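Local structure of 4-hydroxybutyrate CoA-transferase (Porphyromonas gingivalis, 3EH7) at residues A32-A37 with A123-S128; E158-M163 with A183-Y188; K235-H240 with S254-G259; P266-A271 with N287-L292. The protein probably transfers coenzyme A between acyl-CoA thioesters and small carboxylates such as acetate or 4-hydroxybutyrate. All coordinates share one frame; numbering follows the deposited sequence.

Interaction 1. Residues A32-A37 with A123-S128; sequences ALSHAA and AIVQLS
Ser34 and Gln126 meet where two parallel strands begin to part. The Ser34 hydroxyl lies beside its own backbone N (chi1 -71°), which turns OG toward the neighbouring strand. There OG accepts the N-H of Gln126, with 2.9 Å between Gln126 N and Ser34 OG. OG also rests against Val125, 3.4 Å from Val125 CB. In effect the side chain replaces the backbone carbonyl that a continued strand pair would offer. Ile124 N gives a nearly straight bond to Ala32 O, and Ser34 N returns one to Ile124 O at 3.1 Å. These are neighbouring strands of the parallel sheet in the N-terminal domain, of Rossmann-like alpha/beta type. On one face Leu33 and Ile124 run alongside each other; Leu33 CD2 touches Ile124 CB at 3.8 Å. Helix 41-49 covers this pair through Val44 and Cys43. Ala32 and Val125 face helix 145-151. Beyond Ser34 the two segments separate, and water 2 bridges them: it donates to Ala37 O and accepts from Gln126 NE2 at 3.2 Å. The extended Gln126 side chain (chi1 -170°) carries its amide there. Its NE2 also donates to Gly38 O, and its OE1 accepts from Asn160 ND2.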
loop_
_atom_site.group_PDB
_atom_site.type_symbol
_atom_site.label_atom_id
_atom_site.label_comp_id
_atom_site.label_asym_id
_atom_site.label_seq_id
_atom_site.Cartn_x
_atom_site.Cartn_y
_atom_site.Cartn_z
ATOM N N ALA A 32 -14.752 -8.856 21.206
ATOM C CA ALA A 32 -13.765 -9.478 20.331
ATOM C C ALA A 32 -13.553 -10.913 20.807
ATOM O O ALA A 32 -13.570 -11.174 22.009
ATOM C CB ALA A 32 -12.467 -8.712 20.374
ATOM N N LEU A 33 -13.401 -11.840 19.870
ATOM C CA LEU A 33 -13.200 -13.258 20.187
ATOM C C LEU A 33 -11.890 -13.665 19.634
ATOM O O LEU A 33 -11.502 -13.147 18.607
ATOM C CB LEU A 33 -14.259 -14.135 19.516
ATOM C CG LEU A 33 -15.733 -13.926 19.868
ATOM C CD1 LEU A 33 -16.560 -14.930 19.101
ATOM C CD2 LEU A 33 -15.956 -14.072 21.347
ATOM N N SER A 34 -11.227 -14.619 20.282
ATOM C CA SER A 34 -10.053 -15.246 19.674
ATOM C C SER A 34 -10.348 -15.677 18.247
ATOM O O SER A 34 -11.423 -16.205 17.950
ATOM C CB SER A 34 -9.565 -16.472 20.465
ATOM O OG SER A 34 -8.977 -16.146 21.695
ATOM N N HIS A 35 -9.378 -15.445 17.375
ATOM C CA HIS A 35 -9.512 -15.663 15.943
ATOM C C HIS A 35 -9.510 -17.138 15.549
ATOM O O HIS A 35 -8.842 -17.955 16.168
ATOM C CB HIS A 35 -8.358 -14.946 15.211
ATOM C CG HIS A 35 -8.445 -15.008 13.723
ATOM N ND1 HIS A 35 -9.612 -14.738 13.041
ATOM C CD2 HIS A 35 -7.502 -15.247 12.778
ATOM C CE1 HIS A 35 -9.394 -14.846 11.739
ATOM N NE2 HIS A 35 -8.125 -15.170 11.552
ATOM N N ALA A 36 -10.267 -17.449 14.491
ATOM C CA ALA A 36 -10.178 -18.716 13.754
ATOM C C ALA A 36 -10.273 -19.955 14.652
ATOM O O ALA A 36 -11.318 -20.180 15.287
ATOM C CB ALA A 36 -8.903 -18.741 12.824
ATOM N N ALA A 37 -9.226 -20.773 14.689
ATOM C CA ALA A 37 -9.315 -22.096 15.341
ATOM C C ALA A 37 -9.416 -21.984 16.855
ATOM O O ALA A 37 -9.856 -22.936 17.519
ATOM C CB ALA A 37 -8.127 -22.996 14.959
ATOM N N ALA A 123 -13.131 -8.754 25.617
ATOM C CA ALA A 123 -12.304 -9.710 24.884
ATOM C C ALA A 123 -12.580 -11.068 25.498
ATOM O O ALA A 123 -12.405 -11.253 26.711
ATOM C CB ALA A 123 -10.813 -9.373 25.014
ATOM N N ILE A 124 -13.051 -12.008 24.687
ATOM C CA ILE A 124 -13.176 -13.389 25.139
ATOM C C ILE A 124 -12.078 -14.149 24.403
ATOM O O ILE A 124 -12.182 -14.385 23.193
ATOM C CB ILE A 124 -14.555 -14.000 24.879
ATOM C CG1 ILE A 124 -15.671 -13.070 25.327
ATOM C CG2 ILE A 124 -14.714 -15.283 25.676
ATOM C CD1 ILE A 124 -17.075 -13.658 25.131
ATOM N N VAL A 125 -11.021 -14.503 25.134
ATOM C CA VAL A 125 -9.914 -15.199 24.532
ATOM C C VAL A 125 -9.744 -16.614 25.089
ATOM O O VAL A 125 -9.818 -16.828 26.296
ATOM C CB VAL A 125 -8.602 -14.370 24.621
ATOM C CG1 VAL A 125 -8.743 -13.124 23.740
ATOM C CG2 VAL A 125 -8.222 -14.026 26.070
ATOM N N GLN A 126 -9.496 -17.562 24.187
ATOM C CA GLN A 126 -9.121 -18.902 24.574
ATOM C C GLN A 126 -7.608 -18.996 24.874
ATOM O O GLN A 126 -6.783 -18.474 24.134
ATOM C CB GLN A 126 -9.551 -19.922 23.530
ATOM C CG GLN A 126 -9.382 -21.319 24.043
ATOM C CD GLN A 126 -9.629 -22.400 23.032
ATOM O OE1 GLN A 126 -9.359 -23.561 23.318
ATOM N NE2 GLN A 126 -10.165 -22.045 21.855
ATOM N N LEU A 127 -7.278 -19.657 25.982
ATOM C CA LEU A 127 -5.908 -19.732 26.476
ATOM C C LEU A 127 -5.517 -21.141 26.895
ATOM O O LEU A 127 -6.366 -21.981 27.211
ATOM C CB LEU A 127 -5.733 -18.793 27.673
ATOM C CG LEU A 127 -6.112 -17.309 27.550
ATOM C CD1 LEU A 127 -6.234 -16.697 28.960
ATOM C CD2 LEU A 127 -5.111 -16.514 26.690
ATOM N N SER A 128 -4.213 -21.379 26.924
ATOM C CA SER A 128 -3.673 -22.593 27.492
ATOM C C SER A 128 -3.678 -22.467 28.992
ATOM O O SER A 128 -3.840 -21.379 29.541
ATOM C CB SER A 128 -2.236 -22.825 27.033
ATOM O OG SER A 128 -1.360 -21.908 27.683
HETATM O O HOH W 1 -6.465 -16.522 21.864
HETATM O O HOH W 2 -11.640 -23.499 19.432
#

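Interaction 2. Residues E158-M163 with A183-Y188; sequences EINRQM and ADYPIY
An Asx turn within a type I beta turn, Asn160 to Met163, ends strand 154-160 here and holds the loop that follows strand 179-183. The Asn160 amide and the backbone of Tyr185 are joined by two hydrogen bonds. Asn160 OD1 accepts Tyr185 N at 3.0 Å, and Asn160 ND2 donates to Tyr185 O at 2.9 Å. OD1 also takes Gln162 N, which closes the Asx turn from the opposite face of the amide. With CG anti to the backbone N (chi1 -179°), ND2 also comes over one face of the Tyr185 ring, 3.4 Å from CE1. The two planes are 39° apart. At the ring edge, Tyr185 OH donates to Glu158 OE2; their 2.5 Å is unusually short and doubtful. Carboxylate and ring are nearly perpendicular. The hydroxyl also bonds to Gln41 N. Ala183 O is gripped twice, by Arg161 N and by Arg161 NH2 at 2.9 Å, from opposite faces of its plane. The bend of the arginine at chi2 (-44°) folds the guanidinium back so that its edge meets this oxygen. Gln162 NE2 reaches Asp184 OD1 from above the carboxylate plane. Further in, Asn160 ND2 donates to Gln126 OE1 on strand 122-127. The Glu158 carboxylate accepts Ser42 N and Cys43 N at the start of helix 41-49. Strand 154-160 thus lies between strands 122-127 and 179-183, with this helix over the Glu158 and Tyr185 side.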
loop_
_atom_site.group_PDB
_atom_site.type_symbol
_atom_site.label_atom_id
_atom_site.label_comp_id
_atom_site.label_asym_id
_atom_site.label_seq_id
_atom_site.Cartn_x
_atom_site.Cartn_y
_atom_site.Cartn_z
ATOM N N GLU A 158 -10.876 -18.088 28.472
ATOM C CA GLU A 158 -11.399 -19.454 28.426
ATOM C C GLU A 158 -10.217 -20.403 28.424
ATOM O O GLU A 158 -9.573 -20.582 27.386
ATOM C CB GLU A 158 -12.265 -19.663 27.176
ATOM C CG GLU A 158 -12.934 -21.023 27.108
ATOM C CD GLU A 158 -14.070 -21.088 26.097
ATOM O OE1 GLU A 158 -15.005 -20.268 26.193
ATOM O OE2 GLU A 158 -14.026 -21.961 25.209
ATOM N N ILE A 159 -9.913 -20.988 29.578
ATOM C CA ILE A 159 -8.735 -21.841 29.706
ATOM C C ILE A 159 -9.076 -23.293 29.349
ATOM O O ILE A 159 -9.753 -24.010 30.086
ATOM C CB ILE A 159 -8.091 -21.753 31.112
ATOM C CG1 ILE A 159 -7.716 -20.306 31.420
ATOM C CG2 ILE A 159 -6.861 -22.625 31.186
ATOM C CD1 ILE A 159 -6.808 -20.144 32.662
ATOM N N ASN A 160 -8.595 -23.708 28.189
ATOM C CA ASN A 160 -8.896 -25.027 27.667
ATOM C C ASN A 160 -7.691 -25.961 27.865
ATOM O O ASN A 160 -6.552 -25.653 27.465
ATOM C CB ASN A 160 -9.290 -24.880 26.193
ATOM C CG ASN A 160 -9.663 -26.197 25.517
ATOM O OD1 ASN A 160 -9.709 -27.280 26.124
ATOM N ND2 ASN A 160 -9.921 -26.095 24.215
ATOM N N ARG A 161 -7.947 -27.102 28.475
ATOM C CA ARG A 161 -6.871 -28.072 28.713
ATOM C C ARG A 161 -6.244 -28.497 27.392
ATOM O O ARG A 161 -5.092 -28.921 27.364
ATOM C CB ARG A 161 -7.356 -29.332 29.431
ATOM C CG ARG A 161 -8.259 -29.158 30.648
ATOM C CD ARG A 161 -7.821 -28.105 31.582
ATOM N NE ARG A 161 -8.390 -28.276 32.917
ATOM C CZ ARG A 161 -9.670 -28.127 33.243
ATOM N NH1 ARG A 161 -10.047 -28.337 34.497
ATOM N NH2 ARG A 161 -10.582 -27.768 32.341
ATOM N N GLN A 162 -7.004 -28.382 26.306
ATOM C CA GLN A 162 -6.534 -28.830 25.003
ATOM C C GLN A 162 -5.982 -27.717 24.125
ATOM O O GLN A 162 -5.526 -27.998 23.022
ATOM C CB GLN A 162 -7.642 -29.614 24.291
ATOM C CG GLN A 162 -8.053 -30.849 25.069
ATOM C CD GLN A 162 -8.891 -31.809 24.272
ATOM O OE1 GLN A 162 -8.598 -32.066 23.103
ATOM N NE2 GLN A 162 -9.949 -32.359 24.897
HETATM N N MSE A 163 -6.008 -26.467 24.594
HETATM C CA MSE A 163 -5.344 -25.393 23.866
HETATM C C MSE A 163 -3.839 -25.500 24.102
HETATM O O MSE A 163 -3.375 -25.475 25.258
HETATM C CB MSE A 163 -5.819 -24.028 24.314
HETATM C CG MSE A 163 -5.070 -22.899 23.615
HETATM SE SE MSE A 163 -5.556 -22.753 21.743
HETATM C CE MSE A 163 -6.422 -21.034 21.860
ATOM N N ALA A 183 -12.373 -25.112 30.529
ATOM C CA ALA A 183 -12.883 -25.954 29.445
ATOM C C ALA A 183 -11.957 -27.136 29.111
ATOM O O ALA A 183 -10.796 -27.177 29.517
ATOM C CB ALA A 183 -13.138 -25.116 28.226
ATOM N N ASP A 184 -12.489 -28.095 28.360
ATOM C CA ASP A 184 -11.699 -29.237 27.888
ATOM C C ASP A 184 -12.328 -29.790 26.610
ATOM O O ASP A 184 -13.265 -30.574 26.646
ATOM C CB ASP A 184 -11.606 -30.305 28.990
ATOM C CG ASP A 184 -10.667 -31.464 28.624
ATOM O OD1 ASP A 184 -9.927 -31.362 27.618
ATOM O OD2 ASP A 184 -10.688 -32.485 29.357
ATOM N N TYR A 185 -11.846 -29.342 25.467
ATOM C CA TYR A 185 -12.479 -29.741 24.223
ATOM C C TYR A 185 -11.482 -29.549 23.113
ATOM O O TYR A 185 -10.619 -28.690 23.218
ATOM C CB TYR A 185 -13.775 -28.949 23.949
ATOM C CG TYR A 185 -13.592 -27.451 23.807
ATOM C CD1 TYR A 185 -12.973 -26.902 22.677
ATOM C CD2 TYR A 185 -14.027 -26.581 24.796
ATOM C CE1 TYR A 185 -12.785 -25.538 22.542
ATOM C CE2 TYR A 185 -13.833 -25.205 24.681
ATOM C CZ TYR A 185 -13.206 -24.685 23.553
ATOM O OH TYR A 185 -13.014 -23.318 23.397
ATOM N N PRO A 186 -11.586 -30.365 22.059
ATOM C CA PRO A 186 -10.669 -30.198 20.962
ATOM C C PRO A 186 -10.936 -28.875 20.249
ATOM O O PRO A 186 -12.084 -28.525 19.987
ATOM C CB PRO A 186 -10.970 -31.404 20.059
ATOM C CG PRO A 186 -12.359 -31.813 20.424
ATOM C CD PRO A 186 -12.429 -31.568 21.897
ATOM N N ILE A 187 -9.891 -28.122 19.954
ATOM C CA ILE A 187 -10.097 -26.851 19.266
ATOM C C ILE A 187 -10.508 -27.150 17.814
ATOM O O ILE A 187 -10.407 -28.293 17.384
ATOM C CB ILE A 187 -8.869 -25.933 19.375
ATOM C CG1 ILE A 187 -7.681 -26.469 18.586
ATOM C CG2 ILE A 187 -8.470 -25.745 20.867
ATOM C CD1 ILE A 187 -6.474 -25.491 18.615
ATOM N N TYR A 188 -10.992 -26.153 17.075
ATOM C CA TYR A 188 -11.431 -26.396 15.684
ATOM C C TYR A 188 -10.251 -26.880 14.863
ATOM O O TYR A 188 -9.160 -26.325 14.971
ATOM C CB TYR A 188 -12.055 -25.150 15.034
ATOM C CG TYR A 188 -13.409 -24.791 15.601
ATOM C CD1 TYR A 188 -14.443 -25.718 15.626
ATOM C CD2 TYR A 188 -13.661 -23.527 16.116
ATOM C CE1 TYR A 188 -15.698 -25.402 16.154
ATOM C CE2 TYR A 188 -14.918 -23.198 16.650
ATOM C CZ TYR A 188 -15.927 -24.135 16.663
ATOM O OH TYR A 188 -17.162 -23.816 17.189
#

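Interaction 3. Residues K235-H240 with S254-G259; sequences KDLGIH and SGVITG
Asp236 OD1 receives the hydroxyl of Thr258, with 2.6 Å between Asp236 OD1 and Thr258 OG1. The bond uses the anti lone pair of the carboxylate oxygen. Thr258 OG1 sits between its backbone N and carbonyl carbon (chi1 63°), which turns the hydroxyl to Asp236, while CG2 touches the same OD1 at 3.3 Å. Next to this pair the backbones meet. Leu237 N donates to Val256 O at 3.0 Å. Leu237 O accepts Gly259 N at 3.0 Å, and Thr258 N adds a weak bond to the same oxygen. On the buried side, Leu237 and Val256 are flank to flank, CD1 of Leu237 against CG1 of Val256 at 3.8 Å. Ile239 crosses Ile257 at a slant, with Ile239 CG1 at 3.8 Å from Ile257 CG2. A second shell sets these groups. Thr258 OG1 also accepts Lys260 N. Water 3 accepts from Asp236 N and donates to Gly255 O at 2.6 Å. Gly255, with positive phi, ends helix 246-253 in a Schellman motif and turns the chain toward Leu237. Leu251 and Val252 of that helix pack on Ile257, and Val248 on Ile239. Strand 215-217 flanks strand 238-240, with Leu216 against Ile239. Leu237 with Ile257 is a single beta bridge, made where a beta-alpha-beta crossover of the second alpha/beta sheet leaves its helix on the way to strand 269-271.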
loop_
_atom_site.group_PDB
_atom_site.type_symbol
_atom_site.label_atom_id
_atom_site.label_comp_id
_atom_site.label_asym_id
_atom_site.label_seq_id
_atom_site.Cartn_x
_atom_site.Cartn_y
_atom_site.Cartn_z
ATOM N N LYS A 235 15.687 -26.744 -0.571
ATOM C CA LYS A 235 16.614 -26.747 0.563
ATOM C C LYS A 235 16.496 -25.505 1.443
ATOM O O LYS A 235 16.454 -24.385 0.926
ATOM C CB LYS A 235 18.041 -26.795 0.037
ATOM C CG LYS A 235 18.340 -27.958 -0.908
ATOM C CD LYS A 235 18.116 -29.338 -0.275
ATOM C CE LYS A 235 18.372 -30.416 -1.321
ATOM N NZ LYS A 235 17.869 -31.733 -0.889
ATOM N N ASP A 236 16.507 -25.721 2.760
ATOM C CA ASP A 236 16.488 -24.649 3.774
ATOM C C ASP A 236 15.524 -23.489 3.535
ATOM O O ASP A 236 15.895 -22.327 3.639
ATOM C CB ASP A 236 17.899 -24.098 4.005
ATOM C CG ASP A 236 18.834 -25.139 4.566
ATOM O OD1 ASP A 236 18.549 -25.705 5.655
ATOM O OD2 ASP A 236 19.841 -25.404 3.884
ATOM N N LEU A 237 14.274 -23.824 3.278
ATOM C CA LEU A 237 13.211 -22.833 3.256
ATOM C C LEU A 237 12.902 -22.428 4.681
ATOM O O LEU A 237 13.188 -23.172 5.611
ATOM C CB LEU A 237 11.968 -23.401 2.559
ATOM C CG LEU A 237 12.202 -23.953 1.132
ATOM C CD1 LEU A 237 10.890 -24.427 0.523
ATOM C CD2 LEU A 237 12.833 -22.895 0.243
ATOM N N GLY A 238 12.371 -21.217 4.836
ATOM C CA GLY A 238 11.959 -20.689 6.132
ATOM C C GLY A 238 10.528 -20.220 6.109
ATOM O O GLY A 238 9.919 -20.081 5.034
ATOM N N ILE A 239 9.971 -19.973 7.289
ATOM C CA ILE A 239 8.593 -19.514 7.417
ATOM C C ILE A 239 8.470 -18.163 8.161
ATOM O O ILE A 239 8.917 -18.008 9.302
ATOM C CB ILE A 239 7.731 -20.567 8.147
ATOM C CG1 ILE A 239 7.568 -21.831 7.285
ATOM C CG2 ILE A 239 6.370 -19.983 8.547
ATOM C CD1 ILE A 239 6.745 -21.616 6.026
ATOM N N HIS A 240 7.861 -17.196 7.476
ATOM C CA HIS A 240 7.383 -15.968 8.094
ATOM C C HIS A 240 6.073 -15.647 7.407
ATOM O O HIS A 240 6.020 -15.143 6.266
ATOM C CB HIS A 240 8.380 -14.808 8.029
ATOM C CG HIS A 240 7.887 -13.574 8.732
ATOM N ND1 HIS A 240 8.491 -13.057 9.859
ATOM C CD2 HIS A 240 6.819 -12.780 8.489
ATOM C CE1 HIS A 240 7.828 -11.991 10.263
ATOM N NE2 HIS A 240 6.806 -11.801 9.450
ATOM N N SER A 254 10.077 -33.316 7.217
ATOM C CA SER A 254 10.916 -33.909 6.187
ATOM C C SER A 254 12.238 -33.182 5.913
ATOM O O SER A 254 12.972 -33.573 5.001
ATOM C CB SER A 254 10.133 -33.997 4.887
ATOM O OG SER A 254 9.737 -32.713 4.495
ATOM N N GLY A 255 12.541 -32.123 6.655
ATOM C CA GLY A 255 13.835 -31.455 6.514
ATOM C C GLY A 255 13.957 -30.373 5.451
ATOM O O GLY A 255 15.027 -29.829 5.263
ATOM N N VAL A 256 12.885 -30.046 4.747
ATOM C CA VAL A 256 12.958 -28.988 3.734
ATOM C C VAL A 256 12.908 -27.587 4.391
ATOM O O VAL A 256 13.694 -26.710 4.054
ATOM C CB VAL A 256 11.881 -29.173 2.640
ATOM C CG1 VAL A 256 11.827 -27.966 1.689
ATOM C CG2 VAL A 256 12.155 -30.472 1.863
ATOM N N ILE A 257 11.978 -27.399 5.323
ATOM C CA ILE A 257 11.804 -26.111 5.983
ATOM C C ILE A 257 12.596 -26.150 7.267
ATOM O O ILE A 257 12.178 -26.818 8.203
ATOM C CB ILE A 257 10.334 -25.805 6.313
ATOM C CG1 ILE A 257 9.544 -25.592 5.009
ATOM C CG2 ILE A 257 10.238 -24.515 7.197
ATOM C CD1 ILE A 257 8.000 -25.457 5.199
ATOM N N THR A 258 13.763 -25.514 7.263
ATOM C CA THR A 258 14.675 -25.484 8.407
ATOM C C THR A 258 14.755 -24.107 9.090
ATOM O O THR A 258 15.210 -23.981 10.228
ATOM C CB THR A 258 16.108 -25.845 7.961
ATOM O OG1 THR A 258 16.566 -24.857 7.034
ATOM C CG2 THR A 258 16.168 -27.248 7.311
ATOM N N GLY A 259 14.364 -23.067 8.364
ATOM C CA GLY A 259 14.607 -21.701 8.797
ATOM C C GLY A 259 16.066 -21.300 8.830
ATOM O O GLY A 259 16.402 -20.264 9.395
HETATM O O HOH W 3 16.578 -28.563 3.642
#

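Interaction 4. Residues P266-A271 with N287-L292; sequences PGKMVA and NPDVEL
Lys268 reaches over Glu291 to form a salt bridge at the edge of a parallel strand pair. Its CB lies 3.8 Å from Asp289 O. CG then passes above the Glu291 carboxylate. A bend at chi2 (-67°) takes CD to Pro288 O, at 3.6 Å. CE is about equally far from that oxygen and Glu291 OE2. A second bend at chi4 (54°) drops NZ onto Glu291 OE2 at 3.0 Å, from above the carboxylate plane. The other oxygen, Glu291 OE1, bonds to Tyr293 OH. The backbone pairing starts one residue later. Met269 N donates to Asp289 O at 2.8 Å, Glu291 N to Met269 O, and Ala271 N to Glu291 O. On the face away from Glu291, Met269, a selenomethionine, bends at chi3 and lays CE on Val290 CG2 at 3.6 Å. Ala271 CB meets Leu292 CD2 on the same face, at 3.5 Å. Phe244 lies against Met269, Ala271 and Val290, and helix 278-284 adds Phe283 and Ile284. Asn287 OD1 accepts Asp289 N in an Asx turn that leads into strand 290-292. The two parallel strands, with helix 278-284 between them in sequence, form a beta-alpha-beta crossover of the second alpha/beta sheet.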
loop_
_atom_site.group_PDB
_atom_site.type_symbol
_atom_site.label_atom_id
_atom_site.label_comp_id
_atom_site.label_asym_id
_atom_site.label_seq_id
_atom_site.Cartn_x
_atom_site.Cartn_y
_atom_site.Cartn_z
ATOM N N PRO A 266 15.973 -16.713 12.738
ATOM C CA PRO A 266 16.528 -17.898 12.113
ATOM C C PRO A 266 16.182 -19.154 12.877
ATOM O O PRO A 266 16.097 -19.134 14.108
ATOM C CB PRO A 266 18.034 -17.640 12.099
ATOM C CG PRO A 266 18.259 -16.631 13.137
ATOM C CD PRO A 266 17.026 -15.792 13.209
ATOM N N GLY A 267 15.902 -20.217 12.129
ATOM C CA GLY A 267 15.506 -21.491 12.697
ATOM C C GLY A 267 14.107 -21.572 13.276
ATOM O O GLY A 267 13.744 -22.597 13.831
ATOM N N LYS A 268 13.317 -20.510 13.163
ATOM C CA LYS A 268 11.983 -20.477 13.759
ATOM C C LYS A 268 10.903 -20.360 12.699
ATOM O O LYS A 268 11.119 -19.714 11.683
ATOM C CB LYS A 268 11.841 -19.284 14.720
ATOM C CG LYS A 268 12.958 -19.145 15.782
ATOM C CD LYS A 268 12.943 -20.269 16.799
ATOM C CE LYS A 268 14.080 -20.095 17.818
ATOM N NZ LYS A 268 14.021 -18.745 18.448
HETATM N N MSE A 269 9.742 -20.980 12.956
HETATM C CA MSE A 269 8.547 -20.762 12.154
HETATM C C MSE A 269 7.767 -19.654 12.850
HETATM O O MSE A 269 7.296 -19.839 13.967
HETATM C CB MSE A 269 7.684 -22.027 12.084
HETATM C CG MSE A 269 8.374 -23.251 11.458
HETATM SE SE MSE A 269 7.481 -24.857 12.100
HETATM C CE MSE A 269 8.771 -25.290 13.497
ATOM N N VAL A 270 7.649 -18.507 12.192
ATOM C CA VAL A 270 6.999 -17.327 12.767
ATOM C C VAL A 270 5.661 -17.126 12.061
ATOM O O VAL A 270 5.590 -17.190 10.819
ATOM C CB VAL A 270 7.904 -16.116 12.592
ATOM C CG1 VAL A 270 7.184 -14.819 12.963
ATOM C CG2 VAL A 270 9.178 -16.301 13.409
ATOM N N ALA A 271 4.616 -16.918 12.850
ATOM C CA ALA A 271 3.251 -16.785 12.381
ATOM C C ALA A 271 2.499 -15.907 13.378
ATOM O O ALA A 271 3.036 -15.551 14.406
ATOM C CB ALA A 271 2.565 -18.184 12.241
ATOM N N ASN A 287 6.655 -26.233 21.642
ATOM C CA ASN A 287 7.720 -26.365 20.649
ATOM C C ASN A 287 8.383 -25.012 20.447
ATOM O O ASN A 287 7.792 -24.104 19.832
ATOM C CB ASN A 287 7.142 -26.900 19.342
ATOM C CG ASN A 287 8.183 -27.106 18.271
ATOM O OD1 ASN A 287 9.297 -26.623 18.379
ATOM N ND2 ASN A 287 7.809 -27.834 17.209
ATOM N N PRO A 288 9.621 -24.852 20.950
ATOM C CA PRO A 288 10.212 -23.513 20.870
ATOM C C PRO A 288 10.624 -23.079 19.464
ATOM O O PRO A 288 10.999 -21.934 19.286
ATOM C CB PRO A 288 11.446 -23.604 21.785
ATOM C CG PRO A 288 11.765 -25.037 21.883
ATOM C CD PRO A 288 10.510 -25.823 21.609
ATOM N N ASP A 289 10.588 -23.975 18.484
ATOM C CA ASP A 289 10.875 -23.582 17.117
ATOM C C ASP A 289 9.675 -22.909 16.448
ATOM O O ASP A 289 9.801 -22.461 15.324
ATOM C CB ASP A 289 11.295 -24.795 16.283
ATOM C CG ASP A 289 12.599 -25.414 16.771
ATOM O OD1 ASP A 289 13.385 -24.692 17.402
ATOM O OD2 ASP A 289 12.818 -26.614 16.540
ATOM N N VAL A 290 8.521 -22.886 17.124
ATOM C CA VAL A 290 7.327 -22.216 16.635
ATOM C C VAL A 290 7.090 -21.014 17.521
ATOM O O VAL A 290 6.980 -21.167 18.748
ATOM C CB VAL A 290 6.068 -23.118 16.704
ATOM C CG1 VAL A 290 4.819 -22.352 16.228
ATOM C CG2 VAL A 290 6.263 -24.402 15.894
ATOM N N GLU A 291 7.033 -19.822 16.911
ATOM C CA GLU A 291 6.831 -18.611 17.655
ATOM C C GLU A 291 5.710 -17.789 17.034
ATOM O O GLU A 291 5.760 -17.446 15.843
ATOM C CB GLU A 291 8.145 -17.801 17.742
ATOM C CG GLU A 291 9.161 -18.463 18.639
ATOM C CD GLU A 291 10.482 -17.705 18.756
ATOM O OE1 GLU A 291 10.697 -16.708 18.029
ATOM O OE2 GLU A 291 11.333 -18.166 19.542
ATOM N N LEU A 292 4.674 -17.522 17.833
ATOM C CA LEU A 292 3.640 -16.592 17.420
ATOM C C LEU A 292 3.888 -15.233 18.033
ATOM O O LEU A 292 4.342 -15.131 19.184
ATOM C CB LEU A 292 2.240 -17.057 17.782
ATOM C CG LEU A 292 1.710 -18.338 17.132
ATOM C CD1 LEU A 292 0.172 -18.384 17.092
ATOM C CD2 LEU A 292 2.347 -18.608 15.748
#

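The four contacts follow one another along the chain, each closing before the next opens. Interactions 1 and 2 share the parallel sheet of the N-terminal family domain, through neighbouring strands 122-127 and 154-160. Their centres are 11 Å apart, and they touch. Interactions 3 and 4 share the larger mixed sheet, through strands 238-240 and 269-271. Their centres are also 11 Å apart, and the contacts touch. Between the two pairs lie 21 to 30 Å, centre to centre. Interaction 4 comes nearer to the first sheet, with about 9 Å between nearest atoms to interaction 1 or 2. The chain builds the two sheets largely in succession, though strand 167-168 joins the second, consistent with two domains.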